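Local atomic coordinates of 2-hydroxyethylphosphonate dioxygenase (Streptomyces viridochromogenes, PDB entry 4YAR), a protein that catalyses the iron-dependent, oxygen-consuming cleavage of 2-hydroxyethylphosphonate to hydroxymethylphosphonate and formate, a step in the biosynthesis of the antibiotic phosphinothricin tripeptide. Residues Ser173-Ser178 with Ala329-Leu334; Pro292-Asp295 with Gly301-Trp304; Ser233-Phe238 with Leu283-Arg288; Glu261-Ser266 with Thr274-Leu279. The protein carries 1 engineered substitution. All coordinates share one frame; numbering follows the deposited sequence.

Contact 1. Residues Ser173-Ser178 with Ala329-Leu334. Engineered in segment 173-178: H176 (natural residue Glu). With NA (sodium ion), chain L.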
loop_
_atom_site.group_PDB
_atom_site.type_symbol
_atom_site.label_atom_id
_atom_site.label_comp_id
_atom_site.label_asym_id
_atom_site.label_seq_id
_atom_site.Cartn_x
_atom_site.Cartn_y
_atom_site.Cartn_z
ATOM N N SER A 173 -2.088 -14.244 12.240
ATOM C CA SER A 173 -1.713 -12.977 11.646
ATOM C C SER A 173 -2.570 -11.876 12.174
ATOM O O SER A 173 -3.662 -12.138 12.651
ATOM C CB SER A 173 -1.792 -13.025 10.096
ATOM O OG SER A 173 -3.092 -13.412 9.685
ATOM N N TYR A 174 -2.084 -10.663 12.098
ATOM C CA TYR A 174 -2.874 -9.508 12.422
ATOM C C TYR A 174 -2.372 -8.246 11.705
ATOM O O TYR A 174 -1.203 -8.162 11.242
ATOM C CB TYR A 174 -2.914 -9.266 13.943
ATOM C CG TYR A 174 -1.660 -8.610 14.500
ATOM C CD1 TYR A 174 -0.435 -9.267 14.569
ATOM C CD2 TYR A 174 -1.725 -7.293 14.987
ATOM C CE1 TYR A 174 0.689 -8.637 15.066
ATOM C CE2 TYR A 174 -0.621 -6.672 15.502
ATOM C CZ TYR A 174 0.583 -7.332 15.563
ATOM O OH TYR A 174 1.672 -6.627 16.053
ATOM N N VAL A 175 -3.219 -7.221 11.742
ATOM C CA VAL A 175 -2.878 -5.939 11.189
ATOM C C VAL A 175 -2.611 -5.007 12.331
ATOM O O VAL A 175 -3.478 -4.777 13.186
ATOM C CB VAL A 175 -3.963 -5.321 10.358
ATOM C CG1 VAL A 175 -3.482 -3.926 9.920
ATOM C CG2 VAL A 175 -4.239 -6.212 9.174
ATOM N N HIS A 176 -1.429 -4.414 12.217
ATOM C CA HIS A 176 -0.885 -3.505 13.174
ATOM C C HIS A 176 -1.395 -2.133 12.751
ATOM O O HIS A 176 -1.362 -1.732 11.556
ATOM C CB HIS A 176 0.653 -3.635 13.197
ATOM C CG HIS A 176 1.317 -2.802 14.235
ATOM N ND1 HIS A 176 0.951 -2.827 15.566
ATOM C CD2 HIS A 176 2.322 -1.900 14.136
ATOM C CE1 HIS A 176 1.702 -1.972 16.236
ATOM N NE2 HIS A 176 2.564 -1.425 15.394
ATOM N N PRO A 177 -1.953 -1.413 13.719
ATOM C CA PRO A 177 -2.382 -0.109 13.303
ATOM C C PRO A 177 -1.206 0.874 13.152
ATOM O O PRO A 177 -0.163 0.674 13.743
ATOM C CB PRO A 177 -3.306 0.329 14.438
ATOM C CG PRO A 177 -2.895 -0.440 15.649
ATOM C CD PRO A 177 -2.227 -1.687 15.158
ATOM N N SER A 178 -1.404 1.893 12.339
ATOM C CA SER A 178 -0.461 2.991 12.184
ATOM C C SER A 178 -0.051 3.580 13.553
ATOM O O SER A 178 -0.868 3.722 14.421
ATOM C CB SER A 178 -1.117 4.056 11.328
ATOM O OG SER A 178 -0.623 5.332 11.645
ATOM N N ALA A 329 -10.864 -3.591 6.538
ATOM C CA ALA A 329 -11.588 -2.752 5.541
ATOM C C ALA A 329 -11.195 -1.284 5.517
ATOM O O ALA A 329 -11.357 -0.641 4.484
ATOM C CB ALA A 329 -13.100 -2.885 5.733
ATOM N N HIS A 330 -10.561 -0.786 6.581
ATOM C CA HIS A 330 -9.976 0.568 6.557
ATOM C C HIS A 330 -8.674 0.633 5.864
ATOM O O HIS A 330 -8.167 1.748 5.729
ATOM C CB HIS A 330 -9.734 1.081 7.985
ATOM C CG HIS A 330 -10.938 1.006 8.849
ATOM N ND1 HIS A 330 -11.327 -0.198 9.426
ATOM C CD2 HIS A 330 -11.817 1.941 9.290
ATOM C CE1 HIS A 330 -12.436 -0.029 10.091
ATOM N NE2 HIS A 330 -12.731 1.274 10.084
ATOM N N LEU A 331 -8.127 -0.529 5.425
ATOM C CA LEU A 331 -6.834 -0.549 4.779
ATOM C C LEU A 331 -7.012 -1.439 3.544
ATOM O O LEU A 331 -6.388 -2.523 3.444
ATOM C CB LEU A 331 -5.725 -1.102 5.706
ATOM C CG LEU A 331 -5.381 -0.176 6.882
ATOM C CD1 LEU A 331 -4.589 -0.890 7.968
ATOM C CD2 LEU A 331 -4.692 1.086 6.389
ATOM N N PRO A 332 -7.803 -0.965 2.558
ATOM C CA PRO A 332 -8.071 -1.781 1.366
ATOM C C PRO A 332 -6.901 -2.134 0.486
ATOM O O PRO A 332 -7.018 -3.066 -0.333
ATOM C CB PRO A 332 -9.036 -0.927 0.557
ATOM C CG PRO A 332 -9.550 0.096 1.508
ATOM C CD PRO A 332 -8.487 0.321 2.501
ATOM N N ASP A 333 -5.818 -1.395 0.550
ATOM C CA ASP A 333 -4.669 -1.656 -0.328
ATOM C C ASP A 333 -3.611 -2.633 0.274
ATOM O O ASP A 333 -2.612 -2.886 -0.386
ATOM C CB ASP A 333 -3.958 -0.382 -0.638
ATOM C CG ASP A 333 -4.845 0.656 -1.399
ATOM O OD1 ASP A 333 -5.831 0.296 -2.022
ATOM O OD2 ASP A 333 -4.518 1.854 -1.336
ATOM N N LEU A 334 -3.855 -3.135 1.486
ATOM C CA LEU A 334 -2.995 -4.106 2.208
ATOM C C LEU A 334 -3.615 -5.509 2.218
ATOM O O LEU A 334 -4.726 -5.723 2.723
ATOM C CB LEU A 334 -2.772 -3.572 3.621
ATOM C CG LEU A 334 -1.930 -4.381 4.615
ATOM C CD1 LEU A 334 -0.561 -4.636 4.006
ATOM C CD2 LEU A 334 -1.783 -3.629 5.947
HETATM NA NA NA L . -10.312 -0.857 11.485
HETATM O O HOH W 1 -7.923 -0.447 10.464
HETATM O O HOH W 2 -11.823 -1.364 12.692
HETATM O O HOH W 3 -9.337 -0.802 10.430
HETATM O O HOH W 4 -10.939 -2.390 9.478
#

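Contact 2. Residues Pro292-Asp295 with Gly301-Trp304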
loop_
_atom_site.group_PDB
_atom_site.type_symbol
_atom_site.label_atom_id
_atom_site.label_comp_id
_atom_site.label_asym_id
_atom_site.label_seq_id
_atom_site.Cartn_x
_atom_site.Cartn_y
_atom_site.Cartn_z
ATOM N N PRO A 292 -20.837 6.207 5.228
ATOM C CA PRO A 292 -20.136 5.639 6.371
ATOM C C PRO A 292 -19.141 4.533 6.027
ATOM O O PRO A 292 -19.417 3.691 5.183
ATOM C CB PRO A 292 -21.277 5.086 7.259
ATOM C CG PRO A 292 -22.449 5.006 6.407
ATOM C CD PRO A 292 -22.288 6.006 5.315
ATOM N N ALA A 293 -17.986 4.635 6.656
ATOM C CA ALA A 293 -17.114 3.518 6.888
ATOM C C ALA A 293 -17.320 3.044 8.370
ATOM O O ALA A 293 -17.941 3.736 9.224
ATOM C CB ALA A 293 -15.677 3.981 6.659
ATOM N N ASP A 294 -16.794 1.880 8.700
ATOM C CA ASP A 294 -16.909 1.386 10.073
ATOM C C ASP A 294 -16.224 2.265 11.113
ATOM O O ASP A 294 -15.231 2.929 10.814
ATOM C CB ASP A 294 -16.401 -0.029 10.112
ATOM C CG ASP A 294 -17.207 -0.904 9.206
ATOM O OD1 ASP A 294 -18.439 -0.719 9.242
ATOM O OD2 ASP A 294 -16.635 -1.700 8.421
ATOM N N ASP A 295 -16.824 2.338 12.306
ATOM C CA ASP A 295 -16.200 3.020 13.435
ATOM C C ASP A 295 -14.868 2.318 13.598
ATOM O O ASP A 295 -14.747 1.137 13.295
ATOM C CB ASP A 295 -17.068 2.977 14.731
ATOM C CG ASP A 295 -17.307 1.520 15.300
ATOM O OD1 ASP A 295 -16.975 0.511 14.628
ATOM O OD2 ASP A 295 -17.828 1.384 16.443
ATOM N N GLY A 301 -7.682 -6.843 18.401
ATOM C CA GLY A 301 -8.793 -7.800 18.379
ATOM C C GLY A 301 -9.611 -7.867 17.100
ATOM O O GLY A 301 -9.939 -8.963 16.654
ATOM N N LYS A 302 -9.927 -6.729 16.474
ATOM C CA LYS A 302 -10.814 -6.730 15.321
ATOM C C LYS A 302 -10.150 -7.399 14.146
ATOM O O LYS A 302 -10.810 -8.075 13.413
ATOM C CB LYS A 302 -11.289 -5.309 14.914
ATOM C CG LYS A 302 -12.636 -5.211 14.148
ATOM C CD LYS A 302 -12.710 -3.865 13.374
ATOM C CE LYS A 302 -14.079 -3.437 12.761
ATOM N NZ LYS A 302 -14.170 -1.980 12.286
ATOM N N THR A 303 -8.851 -7.211 13.922
ATOM C CA THR A 303 -8.317 -7.771 12.668
ATOM C C THR A 303 -7.669 -9.137 12.899
ATOM O O THR A 303 -7.387 -9.926 11.928
ATOM C CB THR A 303 -7.255 -6.858 12.061
ATOM O OG1 THR A 303 -6.220 -6.674 13.030
ATOM C CG2 THR A 303 -7.833 -5.557 11.746
ATOM N N TRP A 304 -7.364 -9.397 14.145
ATOM C CA TRP A 304 -6.683 -10.643 14.523
ATOM C C TRP A 304 -7.229 -11.856 13.764
ATOM O O TRP A 304 -8.435 -12.133 13.803
ATOM C CB TRP A 304 -6.885 -10.892 15.971
ATOM C CG TRP A 304 -5.968 -11.948 16.590
ATOM C CD1 TRP A 304 -6.215 -13.283 16.743
ATOM C CD2 TRP A 304 -4.666 -11.715 17.111
ATOM N NE1 TRP A 304 -5.144 -13.885 17.391
ATOM C CE2 TRP A 304 -4.173 -12.944 17.595
ATOM C CE3 TRP A 304 -3.845 -10.571 17.213
ATOM C CZ2 TRP A 304 -2.933 -13.057 18.203
ATOM C CZ3 TRP A 304 -2.613 -10.697 17.807
ATOM C CH2 TRP A 304 -2.166 -11.930 18.296
#

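Contact 3. Residues Ser233-Phe238 with Leu283-Arg288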
loop_
_atom_site.group_PDB
_atom_site.type_symbol
_atom_site.label_atom_id
_atom_site.label_comp_id
_atom_site.label_asym_id
_atom_site.label_seq_id
_atom_site.Cartn_x
_atom_site.Cartn_y
_atom_site.Cartn_z
ATOM N N SER A 233 -20.346 16.829 8.891
ATOM C CA SER A 233 -19.172 17.721 9.100
ATOM C C SER A 233 -18.460 17.831 7.794
ATOM O O SER A 233 -18.045 18.931 7.418
ATOM C CB SER A 233 -18.205 17.246 10.185
ATOM O OG SER A 233 -17.602 16.024 9.857
ATOM N N VAL A 234 -18.278 16.691 7.103
ATOM C CA VAL A 234 -17.707 16.725 5.775
ATOM C C VAL A 234 -18.569 17.552 4.782
ATOM O O VAL A 234 -18.038 18.407 4.036
ATOM C CB VAL A 234 -17.359 15.308 5.247
ATOM C CG1 VAL A 234 -16.726 15.415 3.854
ATOM C CG2 VAL A 234 -16.385 14.595 6.179
ATOM N N LEU A 235 -19.880 17.322 4.738
ATOM C CA LEU A 235 -20.713 18.038 3.798
ATOM C C LEU A 235 -20.586 19.554 4.040
ATOM O O LEU A 235 -20.523 20.348 3.118
ATOM C CB LEU A 235 -22.189 17.619 3.941
ATOM C CG LEU A 235 -23.142 18.423 3.087
ATOM C CD1 LEU A 235 -22.897 18.328 1.594
ATOM C CD2 LEU A 235 -24.630 18.107 3.338
ATOM N N ASP A 236 -20.506 19.968 5.278
ATOM C CA ASP A 236 -20.464 21.414 5.553
ATOM C C ASP A 236 -19.155 22.040 5.053
ATOM O O ASP A 236 -19.135 23.185 4.645
ATOM C CB ASP A 236 -20.573 21.693 7.048
ATOM C CG ASP A 236 -21.976 21.597 7.560
ATOM O OD1 ASP A 236 -22.911 21.714 6.815
ATOM O OD2 ASP A 236 -22.113 21.388 8.767
ATOM N N LEU A 237 -18.109 21.259 5.040
ATOM C CA LEU A 237 -16.832 21.765 4.465
ATOM C C LEU A 237 -17.002 21.821 2.916
ATOM O O LEU A 237 -16.530 22.760 2.265
ATOM C CB LEU A 237 -15.708 20.883 4.859
ATOM C CG LEU A 237 -15.364 20.963 6.354
ATOM C CD1 LEU A 237 -14.388 19.839 6.742
ATOM C CD2 LEU A 237 -14.820 22.362 6.669
ATOM N N PHE A 238 -17.666 20.814 2.330
ATOM C CA PHE A 238 -17.948 20.867 0.892
ATOM C C PHE A 238 -18.825 22.077 0.509
ATOM O O PHE A 238 -18.632 22.722 -0.545
ATOM C CB PHE A 238 -18.632 19.659 0.387
ATOM C CG PHE A 238 -17.825 18.392 0.436
ATOM C CD1 PHE A 238 -16.475 18.362 0.758
ATOM C CD2 PHE A 238 -18.417 17.241 0.017
ATOM C CE1 PHE A 238 -15.785 17.173 0.783
ATOM C CE2 PHE A 238 -17.735 16.042 0.020
ATOM C CZ PHE A 238 -16.386 16.033 0.334
ATOM N N LEU A 283 -24.401 20.305 -6.995
ATOM C CA LEU A 283 -23.269 21.142 -6.504
ATOM C C LEU A 283 -21.881 20.780 -6.987
ATOM O O LEU A 283 -20.894 21.541 -6.799
ATOM C CB LEU A 283 -23.275 21.118 -4.979
ATOM C CG LEU A 283 -24.479 21.751 -4.252
ATOM C CD1 LEU A 283 -23.884 22.615 -3.138
ATOM C CD2 LEU A 283 -25.345 22.662 -5.090
ATOM N N GLY A 284 -21.772 19.622 -7.642
ATOM C CA GLY A 284 -20.498 19.245 -8.238
ATOM C C GLY A 284 -19.570 18.518 -7.268
ATOM O O GLY A 284 -18.371 18.826 -7.216
ATOM N N PHE A 285 -20.085 17.572 -6.493
ATOM C CA PHE A 285 -19.249 16.724 -5.667
ATOM C C PHE A 285 -19.664 15.255 -5.723
ATOM O O PHE A 285 -20.753 14.932 -6.193
ATOM C CB PHE A 285 -19.162 17.243 -4.189
ATOM C CG PHE A 285 -20.422 17.153 -3.417
ATOM C CD1 PHE A 285 -20.813 15.966 -2.820
ATOM C CD2 PHE A 285 -21.184 18.307 -3.165
ATOM C CE1 PHE A 285 -21.982 15.896 -2.087
ATOM C CE2 PHE A 285 -22.334 18.225 -2.417
ATOM C CZ PHE A 285 -22.746 17.044 -1.896
ATOM N N ASP A 286 -18.780 14.392 -5.239
ATOM C CA ASP A 286 -19.011 12.939 -5.228
ATOM C C ASP A 286 -19.579 12.498 -3.875
ATOM O O ASP A 286 -18.930 12.551 -2.832
ATOM C CB ASP A 286 -17.694 12.254 -5.516
ATOM C CG ASP A 286 -17.840 10.746 -5.689
ATOM O OD1 ASP A 286 -18.851 10.092 -5.315
ATOM O OD2 ASP A 286 -16.903 10.200 -6.277
ATOM N N TYR A 287 -20.855 12.101 -3.896
ATOM C CA TYR A 287 -21.533 11.725 -2.710
ATOM C C TYR A 287 -20.915 10.531 -1.991
ATOM O O TYR A 287 -21.097 10.380 -0.796
ATOM C CB TYR A 287 -23.054 11.409 -3.032
ATOM C CG TYR A 287 -23.229 10.050 -3.713
ATOM C CD1 TYR A 287 -22.941 9.866 -5.087
ATOM C CD2 TYR A 287 -23.549 8.910 -2.965
ATOM C CE1 TYR A 287 -23.072 8.620 -5.675
ATOM C CE2 TYR A 287 -23.629 7.627 -3.566
ATOM C CZ TYR A 287 -23.430 7.499 -4.897
ATOM O OH TYR A 287 -23.447 6.237 -5.471
ATOM N N ARG A 288 -20.164 9.702 -2.707
ATOM C CA ARG A 288 -19.660 8.467 -2.097
ATOM C C ARG A 288 -18.772 8.664 -0.839
ATOM O O ARG A 288 -18.784 7.850 0.097
ATOM C CB ARG A 288 -19.030 7.566 -3.170
ATOM C CG ARG A 288 -19.972 7.148 -4.220
ATOM C CD ARG A 288 -19.338 6.411 -5.386
ATOM N NE ARG A 288 -18.410 7.244 -6.068
ATOM C CZ ARG A 288 -17.628 6.884 -7.049
ATOM N NH1 ARG A 288 -16.823 7.788 -7.551
ATOM N NH2 ARG A 288 -17.630 5.644 -7.546
#

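Contact 4. Residues Glu261-Ser266 with Thr274-Leu279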
loop_
_atom_site.group_PDB
_atom_site.type_symbol
_atom_site.label_atom_id
_atom_site.label_comp_id
_atom_site.label_asym_id
_atom_site.label_seq_id
_atom_site.Cartn_x
_atom_site.Cartn_y
_atom_site.Cartn_z
ATOM N N GLU A 261 -31.436 16.938 6.397
ATOM C CA GLU A 261 -31.126 16.540 7.775
ATOM C C GLU A 261 -31.332 15.041 8.017
ATOM O O GLU A 261 -30.508 14.373 8.667
ATOM C CB GLU A 261 -31.948 17.358 8.785
ATOM C CG GLU A 261 -31.707 18.875 8.707
ATOM C CD GLU A 261 -30.251 19.271 8.942
ATOM O OE1 GLU A 261 -29.690 18.899 9.999
ATOM O OE2 GLU A 261 -29.667 19.954 8.059
ATOM N N ALA A 262 -32.392 14.495 7.457
ATOM C CA ALA A 262 -32.681 13.056 7.637
ATOM C C ALA A 262 -31.595 12.229 6.968
ATOM O O ALA A 262 -31.138 11.239 7.527
ATOM C CB ALA A 262 -34.023 12.714 7.042
ATOM N N ALA A 263 -31.170 12.681 5.781
ATOM C CA ALA A 263 -30.074 12.005 5.047
ATOM C C ALA A 263 -28.735 12.001 5.756
ATOM O O ALA A 263 -28.012 10.977 5.705
ATOM C CB ALA A 263 -29.927 12.626 3.670
ATOM N N LEU A 264 -28.423 13.092 6.464
ATOM C CA LEU A 264 -27.181 13.187 7.211
ATOM C C LEU A 264 -27.223 12.305 8.449
ATOM O O LEU A 264 -26.199 11.839 8.845
ATOM C CB LEU A 264 -26.798 14.671 7.534
ATOM C CG LEU A 264 -26.685 15.547 6.289
ATOM C CD1 LEU A 264 -26.725 17.034 6.669
ATOM C CD2 LEU A 264 -25.403 15.183 5.542
ATOM N N ARG A 265 -28.411 11.991 8.972
ATOM C CA ARG A 265 -28.526 11.044 10.097
ATOM C C ARG A 265 -28.308 9.578 9.660
ATOM O O ARG A 265 -27.798 8.768 10.415
ATOM C CB ARG A 265 -29.897 11.169 10.788
ATOM C CG ARG A 265 -30.183 12.511 11.488
ATOM C CD ARG A 265 -31.445 12.479 12.375
ATOM N NE ARG A 265 -32.697 12.570 11.602
ATOM C CZ ARG A 265 -33.271 13.712 11.215
ATOM N NH1 ARG A 265 -32.694 14.860 11.489
ATOM N NH2 ARG A 265 -34.404 13.712 10.503
ATOM N N SER A 266 -28.687 9.250 8.437
ATOM C CA SER A 266 -28.564 7.892 7.916
ATOM C C SER A 266 -28.184 7.942 6.445
ATOM O O SER A 266 -28.971 7.642 5.551
ATOM C CB SER A 266 -29.895 7.188 8.164
ATOM O OG SER A 266 -30.246 7.366 9.534
ATOM N N THR A 274 -30.096 8.689 -1.884
ATOM C CA THR A 274 -30.696 9.473 -2.982
ATOM C C THR A 274 -30.622 10.992 -2.814
ATOM O O THR A 274 -30.347 11.696 -3.810
ATOM C CB THR A 274 -32.162 9.111 -3.226
ATOM O OG1 THR A 274 -32.924 9.531 -2.089
ATOM C CG2 THR A 274 -32.270 7.608 -3.430
ATOM N N VAL A 275 -30.797 11.466 -1.573
ATOM C CA VAL A 275 -30.680 12.895 -1.243
ATOM C C VAL A 275 -29.212 13.352 -1.495
ATOM O O VAL A 275 -28.974 14.368 -2.116
ATOM C CB VAL A 275 -31.051 13.191 0.222
ATOM C CG1 VAL A 275 -30.636 14.574 0.669
ATOM C CG2 VAL A 275 -32.566 13.052 0.454
ATOM N N LEU A 276 -28.251 12.600 -0.962
ATOM C CA LEU A 276 -26.847 13.003 -1.097
ATOM C C LEU A 276 -26.368 12.989 -2.542
ATOM O O LEU A 276 -25.595 13.847 -2.940
ATOM C CB LEU A 276 -25.959 12.197 -0.196
ATOM C CG LEU A 276 -26.317 12.379 1.281
ATOM C CD1 LEU A 276 -25.474 11.445 2.108
ATOM C CD2 LEU A 276 -26.130 13.825 1.796
ATOM N N ARG A 277 -26.877 12.043 -3.310
ATOM C CA ARG A 277 -26.543 11.948 -4.702
ATOM C C ARG A 277 -27.116 13.120 -5.482
ATOM O O ARG A 277 -26.449 13.658 -6.339
ATOM C CB ARG A 277 -27.021 10.662 -5.321
ATOM C CG ARG A 277 -26.407 10.457 -6.703
ATOM C CD ARG A 277 -26.332 8.976 -7.024
ATOM N NE ARG A 277 -25.538 8.720 -8.211
ATOM C CZ ARG A 277 -25.711 7.661 -9.007
ATOM N NH1 ARG A 277 -26.654 6.736 -8.749
ATOM N NH2 ARG A 277 -24.943 7.545 -10.083
ATOM N N THR A 278 -28.345 13.493 -5.168
ATOM C CA THR A 278 -29.018 14.595 -5.822
ATOM C C THR A 278 -28.280 15.921 -5.485
ATOM O O THR A 278 -28.037 16.756 -6.373
ATOM C CB THR A 278 -30.431 14.703 -5.317
ATOM O OG1 THR A 278 -31.157 13.535 -5.717
ATOM C CG2 THR A 278 -31.033 15.934 -5.896
ATOM N N LEU A 279 -27.888 16.063 -4.216
ATOM C CA LEU A 279 -27.058 17.204 -3.840
ATOM C C LEU A 279 -25.707 17.233 -4.544
ATOM O O LEU A 279 -25.264 18.284 -5.057
ATOM C CB LEU A 279 -26.796 17.207 -2.337
ATOM C CG LEU A 279 -27.331 18.392 -1.570
ATOM C CD1 LEU A 279 -28.816 18.207 -1.321
ATOM C CD2 LEU A 279 -26.609 18.463 -0.245
#

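Contact 1. Residues Ser173-Ser178 with Ala329-Leu334
V175 touches L331 and L334 with methyl groups alone, while the flat rings stand around this meeting rather than in it. Y174 and H176 flank V175 on the strand: the Y174 ring meets W147 edge-to-face, and in the conformer described the ring of H176, an engineered residue replacing the natural Glu at a substrate-binding position, meets H182, one of the iron ligands, in the same manner. On the other segment the H330 imidazole has ND1 2.4 Å from a sodium ion that lies well above the ring plane, not in it. That ligation is doubtful, since one modelled water is implausibly close to the metal; Q296 is the other protein ligand. NE2 of the same ring is hydrogen-bonded to D294 O.

In the contact proper, CG1 of V175 lies anti to the backbone N (chi1 176°) and reaches across to L331 CD1 at 3.8 Å, the two side chains meeting at a slant. The same CG1 has L334 CD2 at 4.3 Å. Both leucines are ends of a type I turn, held by L334 N to L331 O at 3.3 Å, which presents them on one side with P332 and D333 behind. I134 on strand 133-140 packs against V175 and L334. The contact thus sets the edge strand 173-176 of one sheet against the loop entering strand 335-343 of the other, in the double-cupin fold. No hydrogen bond spans the segments: the junction is apolar and without directional bonds.

Contact 2. Residues Pro292-Asp295 with Gly301-Trp304
D294 is the first residue of 292-295 to meet K302, its CB lying 3.7 Å from K302 NZ. The carboxylate stays farther off, with D294 OD2 4.6 Å from K302 NZ, beyond a salt bridge.

D295 follows, and here the main chain does the work. The ammonium of K302 gives a weak hydrogen bond to the carbonyl, with NZ 3.3 Å from D295 O and almost straight ahead of the C=O. The D295 carboxylate again falls short, its OD1 being 4.4 Å from K302 NZ. One lysine nitrogen therefore sits among a carbonyl and two acidic groups, which would probably favour its charged form, the modelled sodium nearby working against it.

Both segments belong to the long connection between helix 270-283 and helix 307-312, exposed at this contact, which leads from the helical bundle into the beta part of the bicupin fold. K302 bridges this connection with its chain extended throughout, so that NZ is carried about as far from its own backbone as the side chain permits. The nearest side-chain atom of K302 is about 4 Å from the modelled sodium, and NZ lies 3.4 Å from H330 CE1. D295 directly precedes Q296, the other protein residue at that ion. Past K302, T303 OG1 makes a weak hydrogen bond with V175 N, and the W304 indole meets the ring of Y174 and takes part in a cation-pi contact with R157.

Contact 3. Residues Ser233-Phe238 with Leu283-Arg288
F285 faces L235 and F238 from an extended backbone that leaves helix 270-283 through G284, whose positive phi (87°) turns the chain; the CA atoms of F238 and F285 come within 7.9 Å, while 233-238 is regular helix. With chi1 at 68°, F285 CG is wedged between its own backbone N and carbonyl carbon, and the ring stands toward the helix. There F238 CD2 lies over one of its faces, offset toward the rim and 3.9 Å from F285 CD1. The two ring planes are inclined by 52°, so the pair is neither a stack nor edge-to-face. L235 comes in at the far end of the ring, CD1 3.7 Å from F285 CZ, and the two side chains run roughly perpendicular. V234 CG1 packs on a face of the F238 ring.

Beyond the aromatic pair, R288 grips D286 side-on: NE to OD1 at 3.0 Å and NH1 to OD2 at 2.7 Å, both close to the guanidinium plane. D286 OD1 also accepts from R288 N, two residues on, at 2.9 Å, an Asx turn; this N-H comes from above the carboxylate plane. Outside the segments, R242 ties their backbones together by hydrogen bonds to the carbonyls of F238, L283 and G284. Joining the first helix to the exit from the last in this way closes the compact helical bundle of a cro/C1-type helix-turn-helix domain, here the second of two.

Contact 4. Residues Glu261-Ser266 with Thr274-Leu279
A263 and V275 make the tightest approach between these helices: the methyl CB of A263 lies 3.6 Å from V275 CG1 and 3.7 Å from V275 CB, so the small residue abuts the branch point of its partner. V275 CG1 is anti to the backbone N (chi1 167°), CG2 on its other branch staying slightly farther from the alanine. L276 lies beside V275 against the same methyl, its CG 4.3 Å from A263 CB. From there L276 CD2 reaches L264 CD2 at 4.1 Å, methyl against methyl, the two leucines slanting past each other.

Alanine at the nearest point is consistent with the close CA atoms of A263 and V275, 6.4 Å apart; the short axes approach to 9.4 Å with 115° between their directions. In the next shell, V275 packs on L260 and V255, L276 on P267, and L264 on A231 and L235 of helix 231-241. Farther out, T278 OG1 bonds T274 O at 2.8 Å while T278 N reaches it from the opposite face of the carbonyl plane; the shared oxygen holds the threonine side chain back along its helix. E261, on the flank of its helix away from 274-279, forms a salt bridge with R246.

Residues 245-265 probably form a DNA-binding helix-turn-helix, with helix 257-265 as its second helix. Between these segments the contact is entirely hydrophobic, without a hydrogen bond, so packing of apolar side chains, rather than polar pairing, holds them together.

From the N terminus, contact 1 opens first, at strand 173-176, and closes last, at the turn before strand 335-343, so its loop encloses the other three. Within it, contact 3 starts on helix 231-241 and closes just after helix 270-283. Contact 4 is nested inside contact 3, linking helices 257-265 and 270-283 of the same cro/C1-type bundle; L235 touches L264 between the two. Contact 2 follows in series on the connection returning to the sheets, where T303 and W304 touch 173-178 and D294 and K302 meet H330. No loops cross. Contacts 3 and 4 hold the helical bundle together; contact 1 ties the two cupin sheets together, and contact 2 folds the connection on itself beside them.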